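Local coordinates for protein deacetylase EF_0837 (Enterococcus faecalis, PDB 2ICS) that binds two zinc ions per subunit and deacetylates acetyl-(R)-mandelate in vitro, though with very low efficiency, at residues G113-G121 and S132-K140. Numbering follows the deposited sequence.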
loop_
_atom_site.group_PDB
_atom_site.type_symbol
_atom_site.label_atom_id
_atom_site.label_comp_id
_atom_site.label_asym_id
_atom_site.label_seq_id
_atom_site.Cartn_x
_atom_site.Cartn_y
_atom_site.Cartn_z
ATOM N N GLY A 113 8.812 6.192 2.200
ATOM C CA GLY A 113 8.160 7.092 1.277
ATOM C C GLY A 113 8.702 7.052 -0.130
ATOM O O GLY A 113 9.821 6.606 -0.370
ATOM N N LEU A 114 7.868 7.494 -1.061
ATOM C CA LEU A 114 8.221 7.595 -2.466
ATOM C C LEU A 114 8.439 9.082 -2.655
ATOM O O LEU A 114 7.675 9.890 -2.129
ATOM C CB LEU A 114 7.056 7.155 -3.353
ATOM C CG LEU A 114 6.888 5.684 -3.723
ATOM C CD1 LEU A 114 7.487 4.769 -2.660
ATOM C CD2 LEU A 114 5.400 5.422 -3.932
ATOM N N VAL A 115 9.478 9.458 -3.386
ATOM C CA VAL A 115 9.726 10.871 -3.611
ATOM C C VAL A 115 9.025 11.276 -4.896
ATOM O O VAL A 115 9.164 10.616 -5.921
ATOM C CB VAL A 115 11.245 11.173 -3.706
ATOM C CG1 VAL A 115 11.886 10.298 -4.761
ATOM C CG2 VAL A 115 11.463 12.644 -4.030
ATOM N N ASN A 116 8.243 12.345 -4.825
ATOM C CA ASN A 116 7.513 12.844 -5.986
ATOM C C ASN A 116 8.556 13.377 -6.950
ATOM O O ASN A 116 9.511 14.014 -6.521
ATOM C CB ASN A 116 6.584 13.982 -5.562
ATOM C CG ASN A 116 5.421 14.181 -6.512
ATOM O OD1 ASN A 116 5.599 14.361 -7.720
ATOM N ND2 ASN A 116 4.211 14.158 -5.962
ATOM N N ILE A 117 8.389 13.132 -8.245
ATOM C CA ILE A 117 9.365 13.635 -9.205
ATOM C C ILE A 117 9.347 15.161 -9.256
ATOM O O ILE A 117 10.269 15.778 -9.783
ATOM C CB ILE A 117 9.123 13.067 -10.614
ATOM C CG1 ILE A 117 7.706 13.398 -11.084
ATOM C CG2 ILE A 117 9.363 11.568 -10.600
ATOM C CD1 ILE A 117 7.444 13.014 -12.522
ATOM N N SER A 118 8.293 15.763 -8.707
ATOM C CA SER A 118 8.177 17.223 -8.648
ATOM C C SER A 118 8.732 17.641 -7.277
ATOM O O SER A 118 8.182 17.264 -6.240
ATOM C CB SER A 118 6.714 17.645 -8.777
ATOM O OG SER A 118 6.608 19.048 -8.925
ATOM N N LYS A 119 9.811 18.419 -7.279
ATOM C CA LYS A 119 10.484 18.834 -6.045
ATOM C C LYS A 119 9.667 19.271 -4.826
ATOM O O LYS A 119 10.126 19.104 -3.695
ATOM C CB LYS A 119 11.546 19.900 -6.345
ATOM C CG LYS A 119 11.047 21.235 -6.889
ATOM C CD LYS A 119 12.200 22.248 -6.864
ATOM C CE LYS A 119 11.839 23.594 -7.486
ATOM N NZ LYS A 119 11.874 23.565 -8.981
ATOM N N TRP A 120 8.476 19.828 -5.022
ATOM C CA TRP A 120 7.684 20.240 -3.865
ATOM C C TRP A 120 6.548 19.277 -3.541
ATOM O O TRP A 120 5.690 19.571 -2.712
ATOM C CB TRP A 120 7.124 21.655 -4.060
ATOM C CG TRP A 120 8.190 22.707 -4.041
ATOM C CD1 TRP A 120 8.730 23.349 -5.118
ATOM C CD2 TRP A 120 8.891 23.193 -2.891
ATOM N NE1 TRP A 120 9.728 24.202 -4.710
ATOM C CE2 TRP A 120 9.846 24.126 -3.347
ATOM C CE3 TRP A 120 8.804 22.927 -1.516
ATOM C CZ2 TRP A 120 10.714 24.797 -2.477
ATOM C CZ3 TRP A 120 9.668 23.595 -0.649
ATOM C CH2 TRP A 120 10.611 24.521 -1.136
ATOM N N GLY A 121 6.551 18.117 -4.183
ATOM C CA GLY A 121 5.501 17.153 -3.923
ATOM C C GLY A 121 4.139 17.640 -4.384
ATOM O O GLY A 121 4.015 18.315 -5.404
ATOM N N SER A 132 9.555 22.692 -14.784
ATOM C CA SER A 132 10.797 23.103 -14.138
ATOM C C SER A 132 10.887 22.502 -12.738
ATOM O O SER A 132 11.980 22.335 -12.197
ATOM C CB SER A 132 10.888 24.633 -14.058
ATOM O OG SER A 132 9.838 25.178 -13.277
ATOM N N LYS A 133 9.733 22.176 -12.161
ATOM C CA LYS A 133 9.679 21.591 -10.824
ATOM C C LYS A 133 10.178 20.153 -10.824
ATOM O O LYS A 133 10.512 19.602 -9.774
ATOM C CB LYS A 133 8.251 21.610 -10.287
ATOM C CG LYS A 133 7.648 22.989 -10.089
ATOM C CD LYS A 133 6.223 22.853 -9.557
ATOM C CE LYS A 133 5.553 24.192 -9.342
ATOM N NZ LYS A 133 4.159 24.011 -8.843
ATOM N N VAL A 134 10.224 19.549 -12.004
ATOM C CA VAL A 134 10.665 18.169 -12.143
ATOM C C VAL A 134 12.146 18.083 -12.497
ATOM O O VAL A 134 12.503 17.912 -13.664
ATOM C CB VAL A 134 9.843 17.442 -13.233
ATOM C CG1 VAL A 134 10.340 16.017 -13.411
ATOM C CG2 VAL A 134 8.373 17.440 -12.852
ATOM N N GLN A 135 13.003 18.201 -11.484
ATOM C CA GLN A 135 14.451 18.133 -11.693
ATOM C C GLN A 135 15.001 16.761 -11.328
ATOM O O GLN A 135 14.981 16.365 -10.162
ATOM C CB GLN A 135 15.168 19.194 -10.854
ATOM C CG GLN A 135 14.897 20.629 -11.266
ATOM C CD GLN A 135 15.671 21.633 -10.423
ATOM O OE1 GLN A 135 16.909 21.640 -10.416
ATOM N NE2 GLN A 135 14.944 22.486 -9.704
ATOM N N ALA A 136 15.499 16.040 -12.327
ATOM C CA ALA A 136 16.059 14.711 -12.103
ATOM C C ALA A 136 17.140 14.746 -11.024
ATOM O O ALA A 136 17.193 13.873 -10.156
ATOM C CB ALA A 136 16.641 14.162 -13.405
ATOM N N SER A 137 17.993 15.763 -11.087
ATOM C CA SER A 137 19.082 15.912 -10.134
ATOM C C SER A 137 18.610 15.946 -8.696
ATOM O O SER A 137 19.181 15.278 -7.835
ATOM C CB SER A 137 19.873 17.191 -10.427
ATOM O OG SER A 137 20.537 17.093 -11.673
ATOM N N LEU A 138 17.574 16.733 -8.433
ATOM C CA LEU A 138 17.059 16.846 -7.076
ATOM C C LEU A 138 16.529 15.516 -6.555
ATOM O O LEU A 138 16.658 15.215 -5.369
ATOM C CB LEU A 138 15.957 17.907 -7.006
ATOM C CG LEU A 138 16.343 19.330 -7.421
ATOM C CD1 LEU A 138 15.204 20.278 -7.067
ATOM C CD2 LEU A 138 17.626 19.754 -6.714
ATOM N N VAL A 139 15.939 14.721 -7.439
ATOM C CA VAL A 139 15.402 13.429 -7.030
ATOM C C VAL A 139 16.546 12.489 -6.677
ATOM O O VAL A 139 16.498 11.795 -5.661
ATOM C CB VAL A 139 14.533 12.795 -8.143
ATOM C CG1 VAL A 139 14.121 11.385 -7.744
ATOM C CG2 VAL A 139 13.290 13.649 -8.376
ATOM N N LYS A 140 17.574 12.476 -7.520
ATOM C CA LYS A 140 18.746 11.634 -7.301
ATOM C C LYS A 140 19.377 11.936 -5.946
ATOM O O LYS A 140 19.752 11.025 -5.206
ATOM C CB LYS A 140 19.778 11.866 -8.410
ATOM C CG LYS A 140 21.137 11.237 -8.124
ATOM C CD LYS A 140 21.456 10.079 -9.058
ATOM C CE LYS A 140 21.847 10.568 -10.436
ATOM N NZ LYS A 140 22.335 9.443 -11.275
HETATM O O HOH W 1 12.318 16.929 -8.531
#
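Lys133 O takes a hydrogen bond from Lys119 N, a weak one from Gln135 N, and a longer CA-H...O contact from Ser118 CA. The bond from Lys119 N to Lys133 O is nearly straight, 2.8 Å long and 166° at the hydrogen. The donor is tilted 29° from the carbonyl plane. The exchange is returned one residue along, where Val134 CA points its hydrogen at Ile117 O, 3.4 Å away. A water sits 2.7 Å from Ile117 O and also near Gln135 O, just ahead of helix 136-145. It can donate to either, but more acceptors are in reach than it has protons. Gln135 is the N-cap residue of that helix.

The side chain of Lys119 runs past Lys133 O. Its CG lies between the backbone N and the carbonyl carbon (chi1 64°), which brings CG close to Lys133 O. Further out, Lys119 CD packs against Leu138 CD1 at 3.6 Å. Ser118 OG rests against Lys133 CB at 3.3 Å and hydrogen-bonds to Glu127 O.

The contact lies within a beta-alpha-beta unit of the TIM barrel: strand 110-114, helix 136-145, strand 150-152. The segment after the strand packs against the first turn of the helix and the residues just before it. Val139 faces that segment with both methyls. Val139 CG1 meets Val115 CG1 at 3.9 Å, while CG2 lies over the backbone of Ile117. Ile176 of helix 168-178 packs on Ile117 and Val139.

Asn116 forms an Asx turn, and a type I turn from Ser118 to Gly121 follows it. Asn116 OD1 accepts from Ser118 N at 3.2 Å, and Asn116 ND2 is bonded to Gly90 O. The Asn116 side chain lies about 5 Å from that of Arg156, which by similarity stabilises the transition state.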